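Local coordinates for single-stranded DNA-binding protein (Thermus thermophilus, PDB 2CWA) that binds single-stranded DNA and probably recruits partner proteins to it during DNA replication, recombination and repair, at residues L34-D38 / P122-A127; V50-H54 / D117-R123; R81-Q86 / R169-V173. All coordinates share one frame; numbering follows the deposited sequence.

Interaction 1 (L34-D38 / P122-A127)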
loop_
_atom_site.group_PDB
_atom_site.type_symbol
_atom_site.label_atom_id
_atom_site.label_comp_id
_atom_site.label_asym_id
_atom_site.label_seq_id
_atom_site.Cartn_x
_atom_site.Cartn_y
_atom_site.Cartn_z
ATOM N N LEU A 34 8.940 -5.079 -1.255
ATOM C CA LEU A 34 9.629 -3.795 -1.327
ATOM C C LEU A 34 9.693 -3.224 0.069
ATOM O O LEU A 34 8.714 -3.269 0.811
ATOM C CB LEU A 34 8.891 -2.810 -2.247
ATOM C CG LEU A 34 9.207 -2.909 -3.742
ATOM C CD1 LEU A 34 8.769 -4.272 -4.265
ATOM C CD2 LEU A 34 8.492 -1.780 -4.497
ATOM N N ALA A 35 10.850 -2.687 0.419
ATOM C CA ALA A 35 11.044 -2.120 1.740
ATOM C C ALA A 35 11.599 -0.708 1.637
ATOM O O ALA A 35 12.498 -0.434 0.837
ATOM C CB ALA A 35 11.999 -3.002 2.548
ATOM N N GLY A 36 11.056 0.178 2.461
ATOM C CA GLY A 36 11.508 1.552 2.464
ATOM C C GLY A 36 11.179 2.222 3.779
ATOM O O GLY A 36 10.457 1.678 4.617
ATOM N N GLN A 37 11.726 3.411 3.973
ATOM C CA GLN A 37 11.457 4.149 5.192
ATOM C C GLN A 37 11.568 5.625 4.888
ATOM O O GLN A 37 12.143 6.021 3.871
ATOM C CB GLN A 37 12.452 3.765 6.291
ATOM C CG GLN A 37 13.891 4.124 5.987
ATOM C CD GLN A 37 14.817 3.788 7.143
ATOM O OE1 GLN A 37 14.896 2.638 7.575
ATOM N NE2 GLN A 37 15.522 4.794 7.649
ATOM N N ASP A 38 11.006 6.442 5.767
ATOM C CA ASP A 38 11.059 7.878 5.568
ATOM C C ASP A 38 10.838 8.562 6.904
ATOM O O ASP A 38 10.488 7.917 7.895
ATOM C CB ASP A 38 9.974 8.312 4.579
ATOM C CG ASP A 38 10.316 9.613 3.868
ATOM O OD1 ASP A 38 11.398 10.177 4.135
ATOM O OD2 ASP A 38 9.503 10.069 3.035
ATOM N N PRO A 122 17.566 -5.130 3.511
ATOM C CA PRO A 122 17.685 -3.704 3.196
ATOM C C PRO A 122 16.356 -2.965 3.055
ATOM O O PRO A 122 15.357 -3.533 2.610
ATOM C CB PRO A 122 18.480 -3.710 1.894
ATOM C CG PRO A 122 17.985 -4.942 1.216
ATOM C CD PRO A 122 17.973 -5.955 2.358
ATOM N N ARG A 123 16.360 -1.698 3.460
ATOM C CA ARG A 123 15.200 -0.815 3.354
ATOM C C ARG A 123 15.727 0.497 2.782
ATOM O O ARG A 123 16.739 1.024 3.257
ATOM C CB ARG A 123 14.569 -0.536 4.723
ATOM C CG ARG A 123 13.939 -1.735 5.399
ATOM C CD ARG A 123 13.050 -1.294 6.552
ATOM N NE ARG A 123 13.735 -0.377 7.459
ATOM C CZ ARG A 123 13.360 -0.150 8.715
ATOM N NH1 ARG A 123 12.305 -0.779 9.217
ATOM N NH2 ARG A 123 14.042 0.700 9.471
ATOM N N LEU A 124 15.055 1.021 1.764
ATOM C CA LEU A 124 15.481 2.278 1.151
ATOM C C LEU A 124 15.086 3.479 2.010
ATOM O O LEU A 124 13.922 3.627 2.392
ATOM C CB LEU A 124 14.862 2.436 -0.249
ATOM C CG LEU A 124 15.190 3.732 -1.011
ATOM C CD1 LEU A 124 16.688 3.806 -1.319
ATOM C CD2 LEU A 124 14.387 3.781 -2.312
ATOM N N ARG A 125 16.058 4.337 2.310
ATOM C CA ARG A 125 15.785 5.538 3.090
ATOM C C ARG A 125 15.212 6.571 2.119
ATOM O O ARG A 125 15.594 6.594 0.952
ATOM C CB ARG A 125 17.073 6.066 3.726
ATOM C CG ARG A 125 17.798 5.023 4.569
ATOM C CD ARG A 125 18.979 5.620 5.316
ATOM N NE ARG A 125 18.545 6.530 6.369
ATOM C CZ ARG A 125 19.371 7.170 7.190
ATOM N NH1 ARG A 125 20.685 6.997 7.080
ATOM N NH2 ARG A 125 18.887 7.981 8.122
ATOM N N ALA A 126 14.298 7.410 2.597
ATOM C CA ALA A 126 13.664 8.432 1.753
ATOM C C ALA A 126 12.970 7.770 0.556
ATOM O O ALA A 126 13.039 8.262 -0.577
ATOM C CB ALA A 126 14.711 9.445 1.264
ATOM N N ALA A 127 12.293 6.657 0.822
ATOM C CA ALA A 127 11.589 5.902 -0.214
ATOM C C ALA A 127 10.310 6.598 -0.685
ATOM O O ALA A 127 9.919 7.641 -0.160
ATOM C CB ALA A 127 11.245 4.497 0.318
HETATM O O HOH W 1 10.790 10.023 0.876
#
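The side-chain amide of Gln37 stands between two guanidinium groups and is turned steeply against both, its plane 68° from that of Arg123 and 72° from that of Arg125. Each guanidinium is approached obliquely. Gln37 crosses Arg123 at about a right angle, and its OE1 takes weak, bent hydrogen bonds from Arg123 NH2 (2.8 Å) and Arg123 NE (3.2 Å). With Arg125 it runs alongside, pointing the same way, its NE2 near the arginine NE. The glutamine reaches both because CG is lodged between the backbone N and the carbonyl carbon (chi1 64°), beyond which the chain is extended. Replacing Gln37 by an alanine would probably leave the Arg123 guanidinium without this acceptor and freer to turn.

Beneath these side chains, strand 122-125 pairs in parallel with strand 28-39 of the first OB fold. Leu124 N gives a nearly straight hydrogen bond to Ala35 O (3.1 Å), while Leu124 O accepts from Gln37 N (2.7 Å), so Leu124 bridges two residues of the neighbouring strand. Past the strand the chain turns at Ala126, and Ala127 N bonds to Gln37 O (3.1 Å). The methyl of Ala127 lies 3.7 Å from Gly36 CA, where no side chain intervenes. A water donates to both Asp38 OD2 and Ala127 O, joining the ends of the segments. Leu124 turns its isobutyl group away, onto Ile11 and Leu75 of the barrel.

Ala35 CB lies 3.4 Å from Pro122 O, a buried carbonyl oxygen that lacks a polar partner anywhere in the model. The chemistry is thus divided: main-chain bonds hold the connecting strand to the OB fold, while the two weak bonds to Gln37 OE1 help orient a partly exposed arginine.

Interaction 2 (V50-H54 / D117-R123)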
loop_
_atom_site.group_PDB
_atom_site.type_symbol
_atom_site.label_atom_id
_atom_site.label_comp_id
_atom_site.label_asym_id
_atom_site.label_seq_id
_atom_site.Cartn_x
_atom_site.Cartn_y
_atom_site.Cartn_z
ATOM N N VAL A 50 8.875 6.451 9.771
ATOM C CA VAL A 50 8.024 5.354 9.338
ATOM C C VAL A 50 8.806 4.404 8.449
ATOM O O VAL A 50 9.722 4.811 7.739
ATOM C CB VAL A 50 6.796 5.874 8.565
ATOM C CG1 VAL A 50 5.926 6.715 9.475
ATOM C CG2 VAL A 50 7.247 6.686 7.366
ATOM N N SER A 51 8.453 3.128 8.509
ATOM C CA SER A 51 9.113 2.115 7.699
ATOM C C SER A 51 8.036 1.162 7.200
ATOM O O SER A 51 6.967 1.058 7.802
ATOM C CB SER A 51 10.145 1.352 8.533
ATOM O OG SER A 51 9.519 0.684 9.616
ATOM N N TRP A 52 8.314 0.475 6.099
ATOM C CA TRP A 52 7.343 -0.453 5.542
ATOM C C TRP A 52 7.949 -1.553 4.687
ATOM O O TRP A 52 9.025 -1.399 4.108
ATOM C CB TRP A 52 6.295 0.308 4.716
ATOM C CG TRP A 52 6.877 1.293 3.735
ATOM C CD1 TRP A 52 7.019 2.641 3.913
ATOM C CD2 TRP A 52 7.388 1.006 2.426
ATOM N NE1 TRP A 52 7.584 3.212 2.797
ATOM C CE2 TRP A 52 7.820 2.232 1.868
ATOM C CE3 TRP A 52 7.524 -0.169 1.667
ATOM C CZ2 TRP A 52 8.377 2.319 0.586
ATOM C CZ3 TRP A 52 8.078 -0.082 0.394
ATOM C CH2 TRP A 52 8.499 1.159 -0.133
ATOM N N TYR A 53 7.235 -2.674 4.640
ATOM C CA TYR A 53 7.598 -3.843 3.854
ATOM C C TYR A 53 6.306 -4.165 3.125
ATOM O O TYR A 53 5.324 -4.553 3.750
ATOM C CB TYR A 53 7.973 -5.010 4.766
ATOM C CG TYR A 53 9.275 -4.803 5.498
ATOM C CD1 TYR A 53 10.481 -5.223 4.943
ATOM C CD2 TYR A 53 9.304 -4.168 6.739
ATOM C CE1 TYR A 53 11.688 -5.020 5.606
ATOM C CE2 TYR A 53 10.505 -3.958 7.412
ATOM C CZ TYR A 53 11.691 -4.387 6.839
ATOM O OH TYR A 53 12.881 -4.173 7.493
ATOM N N HIS A 54 6.290 -3.981 1.813
ATOM C CA HIS A 54 5.076 -4.247 1.059
ATOM C C HIS A 54 5.262 -5.352 0.039
ATOM O O HIS A 54 6.204 -5.329 -0.748
ATOM C CB HIS A 54 4.597 -2.969 0.358
ATOM C CG HIS A 54 3.928 -1.993 1.275
ATOM N ND1 HIS A 54 2.818 -2.317 2.024
ATOM C CD2 HIS A 54 4.205 -0.697 1.554
ATOM C CE1 HIS A 54 2.440 -1.262 2.726
ATOM N NE2 HIS A 54 3.265 -0.266 2.459
ATOM N N ASP A 117 17.509 -3.917 8.466
ATOM C CA ASP A 117 16.715 -4.347 9.610
ATOM C C ASP A 117 17.401 -5.466 10.389
ATOM O O ASP A 117 18.451 -5.972 9.985
ATOM C CB ASP A 117 15.311 -4.802 9.178
ATOM C CG ASP A 117 15.338 -5.956 8.189
ATOM O OD1 ASP A 117 16.277 -6.774 8.241
ATOM O OD2 ASP A 117 14.404 -6.053 7.363
ATOM N N SER A 118 16.789 -5.848 11.504
ATOM C CA SER A 118 17.316 -6.893 12.377
ATOM C C SER A 118 17.555 -8.223 11.671
ATOM O O SER A 118 18.322 -9.058 12.162
ATOM C CB SER A 118 16.363 -7.115 13.551
ATOM O OG SER A 118 15.104 -7.579 13.098
ATOM N N ARG A 119 16.901 -8.422 10.528
ATOM C CA ARG A 119 17.042 -9.665 9.776
ATOM C C ARG A 119 18.048 -9.554 8.636
ATOM O O ARG A 119 18.171 -10.463 7.816
ATOM C CB ARG A 119 15.687 -10.102 9.214
ATOM C CG ARG A 119 14.646 -10.419 10.278
ATOM C CD ARG A 119 13.362 -10.954 9.659
ATOM N NE ARG A 119 12.720 -9.979 8.781
ATOM C CZ ARG A 119 12.274 -8.790 9.178
ATOM N NH1 ARG A 119 12.398 -8.421 10.447
ATOM N NH2 ARG A 119 11.702 -7.967 8.307
ATOM N N GLY A 120 18.769 -8.440 8.588
ATOM C CA GLY A 120 19.749 -8.249 7.535
ATOM C C GLY A 120 19.140 -7.850 6.201
ATOM O O GLY A 120 19.814 -7.894 5.174
ATOM N N GLN A 121 17.869 -7.456 6.207
ATOM C CA GLN A 121 17.194 -7.054 4.977
ATOM C C GLN A 121 17.298 -5.548 4.756
ATOM O O GLN A 121 17.132 -4.760 5.685
ATOM C CB GLN A 121 15.719 -7.449 5.022
ATOM C CG GLN A 121 15.470 -8.918 5.286
ATOM C CD GLN A 121 13.995 -9.236 5.386
ATOM O OE1 GLN A 121 13.252 -8.574 6.112
ATOM N NE2 GLN A 121 13.562 -10.256 4.663
ATOM N N PRO A 122 17.566 -5.130 3.511
ATOM C CA PRO A 122 17.685 -3.704 3.196
ATOM C C PRO A 122 16.356 -2.965 3.055
ATOM O O PRO A 122 15.357 -3.533 2.610
ATOM C CB PRO A 122 18.480 -3.710 1.894
ATOM C CG PRO A 122 17.985 -4.942 1.216
ATOM C CD PRO A 122 17.973 -5.955 2.358
ATOM N N ARG A 123 16.360 -1.698 3.460
ATOM C CA ARG A 123 15.200 -0.815 3.354
ATOM C C ARG A 123 15.727 0.497 2.782
ATOM O O ARG A 123 16.739 1.024 3.257
ATOM C CB ARG A 123 14.569 -0.536 4.723
ATOM C CG ARG A 123 13.939 -1.735 5.399
ATOM C CD ARG A 123 13.050 -1.294 6.552
ATOM N NE ARG A 123 13.735 -0.377 7.459
ATOM C CZ ARG A 123 13.360 -0.150 8.715
ATOM N NH1 ARG A 123 12.305 -0.779 9.217
ATOM N NH2 ARG A 123 14.042 0.700 9.471
#
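The carboxylate of Asp117 is gripped from several sides: Tyr53 OH meets its OD2, while backbone amides of its own loop meet its OD1. The loop is a beta hairpin turn, type I from Asp117 to Gly120 with a G1 bulge, and it joins strands 114-116 and 122-125 beside the first OB fold. Its bulge pattern is completed by the backbone bonds from Gly120 N to Asp117 O and from Asp117 N to Gln121 O.

Asp117 OD1 accepts a hydrogen bond from Gln121 N (2.7 Å, N-H...O angle 155°), which arrives from above the carboxylate plane, and a weak one from Arg119 N. The aspartate curls back over its own turn because CG sits between the backbone N and the carbonyl carbon (chi1 59°). The tyrosine hydroxyl donates to OD2, although the modelled separation of 2.4 Å between Tyr53 OH and Asp117 OD2 is so short that its exact value is doubtful. Ring and carboxylate planes are 33° apart.

Arg119 adds charge rather than a directed bond: its NH2 is 3.4 Å from Asp117 OD2, which lies well out of the guanidinium plane. The same NH2 stands 3.8 Å above one face of the Tyr53 ring, near the rim, where any cation-pi attraction is at most weak, and it bonds weakly to Gln121 OE1. Near the phenol end of the ring, Arg123 crosses Tyr53 at about a right angle, its CD only 3.0 Å from Tyr53 OH. Farther along that arginine the packing remains tight, with Ser51 CB 3.1 Å above one guanidinium face, close to Arg123 NH1.

Interaction 3 (R81-Q86 / R169-V173)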
loop_
_atom_site.group_PDB
_atom_site.type_symbol
_atom_site.label_atom_id
_atom_site.label_comp_id
_atom_site.label_asym_id
_atom_site.label_seq_id
_atom_site.Cartn_x
_atom_site.Cartn_y
_atom_site.Cartn_z
ATOM N N ARG A 81 -1.710 -0.911 -8.506
ATOM C CA ARG A 81 -3.022 -0.600 -7.982
ATOM C C ARG A 81 -3.388 -1.607 -6.911
ATOM O O ARG A 81 -2.771 -2.669 -6.810
ATOM C CB ARG A 81 -4.039 -0.660 -9.117
ATOM C CG ARG A 81 -3.925 -1.930 -9.929
ATOM C CD ARG A 81 -4.552 -1.785 -11.316
ATOM N NE ARG A 81 -4.173 -2.910 -12.162
ATOM C CZ ARG A 81 -4.531 -4.170 -11.930
ATOM N NH1 ARG A 81 -4.131 -5.133 -12.751
ATOM N NH2 ARG A 81 -5.299 -4.468 -10.887
ATOM N N LEU A 82 -4.393 -1.265 -6.117
ATOM C CA LEU A 82 -4.858 -2.137 -5.054
ATOM C C LEU A 82 -5.944 -3.051 -5.606
ATOM O O LEU A 82 -6.761 -2.632 -6.425
ATOM C CB LEU A 82 -5.403 -1.302 -3.903
ATOM C CG LEU A 82 -4.395 -0.293 -3.334
ATOM C CD1 LEU A 82 -5.048 0.485 -2.209
ATOM C CD2 LEU A 82 -3.164 -1.018 -2.824
ATOM N N GLU A 83 -5.950 -4.295 -5.149
ATOM C CA GLU A 83 -6.923 -5.267 -5.616
ATOM C C GLU A 83 -7.520 -6.004 -4.420
ATOM O O GLU A 83 -6.817 -6.681 -3.671
ATOM C CB GLU A 83 -6.225 -6.227 -6.582
ATOM C CG GLU A 83 -7.132 -7.172 -7.334
ATOM C CD GLU A 83 -6.410 -7.812 -8.502
ATOM O OE1 GLU A 83 -6.141 -7.104 -9.496
ATOM O OE2 GLU A 83 -6.098 -9.017 -8.419
ATOM N N TYR A 84 -8.828 -5.855 -4.254
ATOM C CA TYR A 84 -9.556 -6.454 -3.146
ATOM C C TYR A 84 -10.173 -7.817 -3.461
ATOM O O TYR A 84 -10.621 -8.061 -4.577
ATOM C CB TYR A 84 -10.659 -5.499 -2.713
ATOM C CG TYR A 84 -11.500 -5.996 -1.570
ATOM C CD1 TYR A 84 -11.052 -5.899 -0.255
ATOM C CD2 TYR A 84 -12.748 -6.566 -1.802
ATOM C CE1 TYR A 84 -11.829 -6.354 0.804
ATOM C CE2 TYR A 84 -13.530 -7.024 -0.754
ATOM C CZ TYR A 84 -13.064 -6.914 0.547
ATOM O OH TYR A 84 -13.838 -7.362 1.590
ATOM N N ARG A 85 -10.203 -8.685 -2.453
ATOM C CA ARG A 85 -10.777 -10.025 -2.569
ATOM C C ARG A 85 -11.275 -10.502 -1.204
ATOM O O ARG A 85 -10.595 -10.325 -0.194
ATOM C CB ARG A 85 -9.737 -11.016 -3.106
ATOM C CG ARG A 85 -10.068 -12.480 -2.804
ATOM C CD ARG A 85 -9.090 -13.455 -3.457
ATOM N NE ARG A 85 -9.298 -13.551 -4.901
ATOM C CZ ARG A 85 -8.664 -14.406 -5.700
ATOM N NH1 ARG A 85 -7.769 -15.253 -5.202
ATOM N NH2 ARG A 85 -8.928 -14.418 -7.001
ATOM N N GLN A 86 -12.464 -11.101 -1.180
ATOM C CA GLN A 86 -13.038 -11.616 0.061
ATOM C C GLN A 86 -12.859 -13.126 0.149
ATOM O O GLN A 86 -13.654 -13.882 -0.406
ATOM C CB GLN A 86 -14.528 -11.290 0.148
ATOM C CG GLN A 86 -14.832 -9.818 0.296
ATOM C CD GLN A 86 -16.298 -9.547 0.559
ATOM O OE1 GLN A 86 -16.714 -8.394 0.688
ATOM N NE2 GLN A 86 -17.093 -10.609 0.644
ATOM N N ARG A 169 -15.911 -4.167 -10.911
ATOM C CA ARG A 169 -15.786 -4.654 -9.542
ATOM C C ARG A 169 -15.488 -3.525 -8.557
ATOM O O ARG A 169 -15.091 -2.425 -8.950
ATOM C CB ARG A 169 -14.691 -5.717 -9.464
ATOM C CG ARG A 169 -13.338 -5.246 -9.945
ATOM C CD ARG A 169 -12.298 -6.350 -9.829
ATOM N NE ARG A 169 -10.988 -5.901 -10.292
ATOM C CZ ARG A 169 -9.886 -6.643 -10.264
ATOM N NH1 ARG A 169 -9.926 -7.883 -9.793
ATOM N NH2 ARG A 169 -8.739 -6.141 -10.706
ATOM N N THR A 170 -15.680 -3.811 -7.274
ATOM C CA THR A 170 -15.449 -2.827 -6.226
ATOM C C THR A 170 -14.326 -3.268 -5.292
ATOM O O THR A 170 -14.286 -4.419 -4.852
ATOM C CB THR A 170 -16.727 -2.613 -5.394
ATOM O OG1 THR A 170 -17.805 -2.253 -6.267
ATOM C CG2 THR A 170 -16.521 -1.508 -4.354
ATOM N N HIS A 171 -13.411 -2.348 -5.007
ATOM C CA HIS A 171 -12.297 -2.618 -4.111
ATOM C C HIS A 171 -12.554 -1.842 -2.822
ATOM O O HIS A 171 -12.749 -0.625 -2.848
ATOM C CB HIS A 171 -10.989 -2.157 -4.746
ATOM C CG HIS A 171 -10.695 -2.816 -6.055
ATOM N ND1 HIS A 171 -10.419 -4.163 -6.165
ATOM C CD2 HIS A 171 -10.650 -2.317 -7.312
ATOM C CE1 HIS A 171 -10.217 -4.465 -7.436
ATOM N NE2 HIS A 171 -10.352 -3.362 -8.153
ATOM N N PHE A 172 -12.573 -2.549 -1.697
ATOM C CA PHE A 172 -12.813 -1.915 -0.407
ATOM C C PHE A 172 -11.479 -1.626 0.262
ATOM O O PHE A 172 -10.602 -2.488 0.318
ATOM C CB PHE A 172 -13.675 -2.825 0.462
ATOM C CG PHE A 172 -15.054 -3.048 -0.091
ATOM C CD1 PHE A 172 -16.034 -2.073 0.038
ATOM C CD2 PHE A 172 -15.365 -4.223 -0.767
ATOM C CE1 PHE A 172 -17.310 -2.262 -0.499
ATOM C CE2 PHE A 172 -16.635 -4.423 -1.310
ATOM C CZ PHE A 172 -17.608 -3.439 -1.175
ATOM N N VAL A 173 -11.331 -0.403 0.765
ATOM C CA VAL A 173 -10.089 0.019 1.400
ATOM C C VAL A 173 -10.344 0.745 2.720
ATOM O O VAL A 173 -11.243 1.592 2.818
ATOM C CB VAL A 173 -9.296 0.979 0.467
ATOM C CG1 VAL A 173 -7.926 1.292 1.062
ATOM C CG2 VAL A 173 -9.144 0.362 -0.905
HETATM O O HOH W 2 -12.999 -6.757 -5.882
#
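A salt-bridge network and an aromatic pair join the two OB folds of the chain where strand 75-85 of the first crosses strand 169-178 of the second, the short segments at 98° to each other. Glu83 OE1 is the centre of the network. Arg81 NH2 reaches it nearly along the C-O axis at 3.1 Å, whereas Arg169 NH2, 3.0 Å away, comes from above the carboxylate plane. Both guanidinium groups share this one oxygen, which brings their NH2 atoms to within 3.8 Å of each other. Each arginine has a further acid, Asp102 for Arg81 and Glu161 for Arg169.

Beside Arg169 the ring of His171 serves as a connector. Its ND1 accepts an almost straight hydrogen bond from Tyr84 N (3.0 Å), NE2 bonds to Glu161, and Leu82 O lies 3.8 Å above the ring plane, over its centre. A water donating to Tyr84 O and Thr170 O adds a further polar link between the strands.

Farther out, Tyr84 lays its ring over Phe172, its CG set anti to the backbone N (chi1 180°). The phenylalanine presents an edge to the tyrosine face, with centroids 5.2 Å apart and planes at 80°, and its CB sits 4.0 Å from the tyrosine centroid, over the same face. Leu82 CD1 and Val173 CG2 meet on the buried side, where Leu133 also packs. This steep crossing, made by side chains and one backbone-to-ring bond rather than by strand pairing, joins the two OB folds of a single chain, the tandem arrangement of the SSBs of the Thermus and Deinococcus group.

Overall arrangement
Interactions 1 and 2 adjoin, their centres 7 Å apart, and share Pro122 and Arg123 of strand 122-125; the second is nested along the chain inside the loop closed by the first. Strands 28-39 and 49-59, which are antiparallel neighbours, carry their other halves, so both contacts seat the connecting chain on the first OB fold. Interaction 3 lies on the opposite side of the chain's centre, about 25 and 26 Å away between centres, and alternates with the other two along the sequence. It joins the folds directly, alongside the antiparallel pairing of strands 5-22 and 128-145. Interactions 1 and 2 thus fix the linking chain, and interaction 3 packs the two OB folds of one polypeptide together.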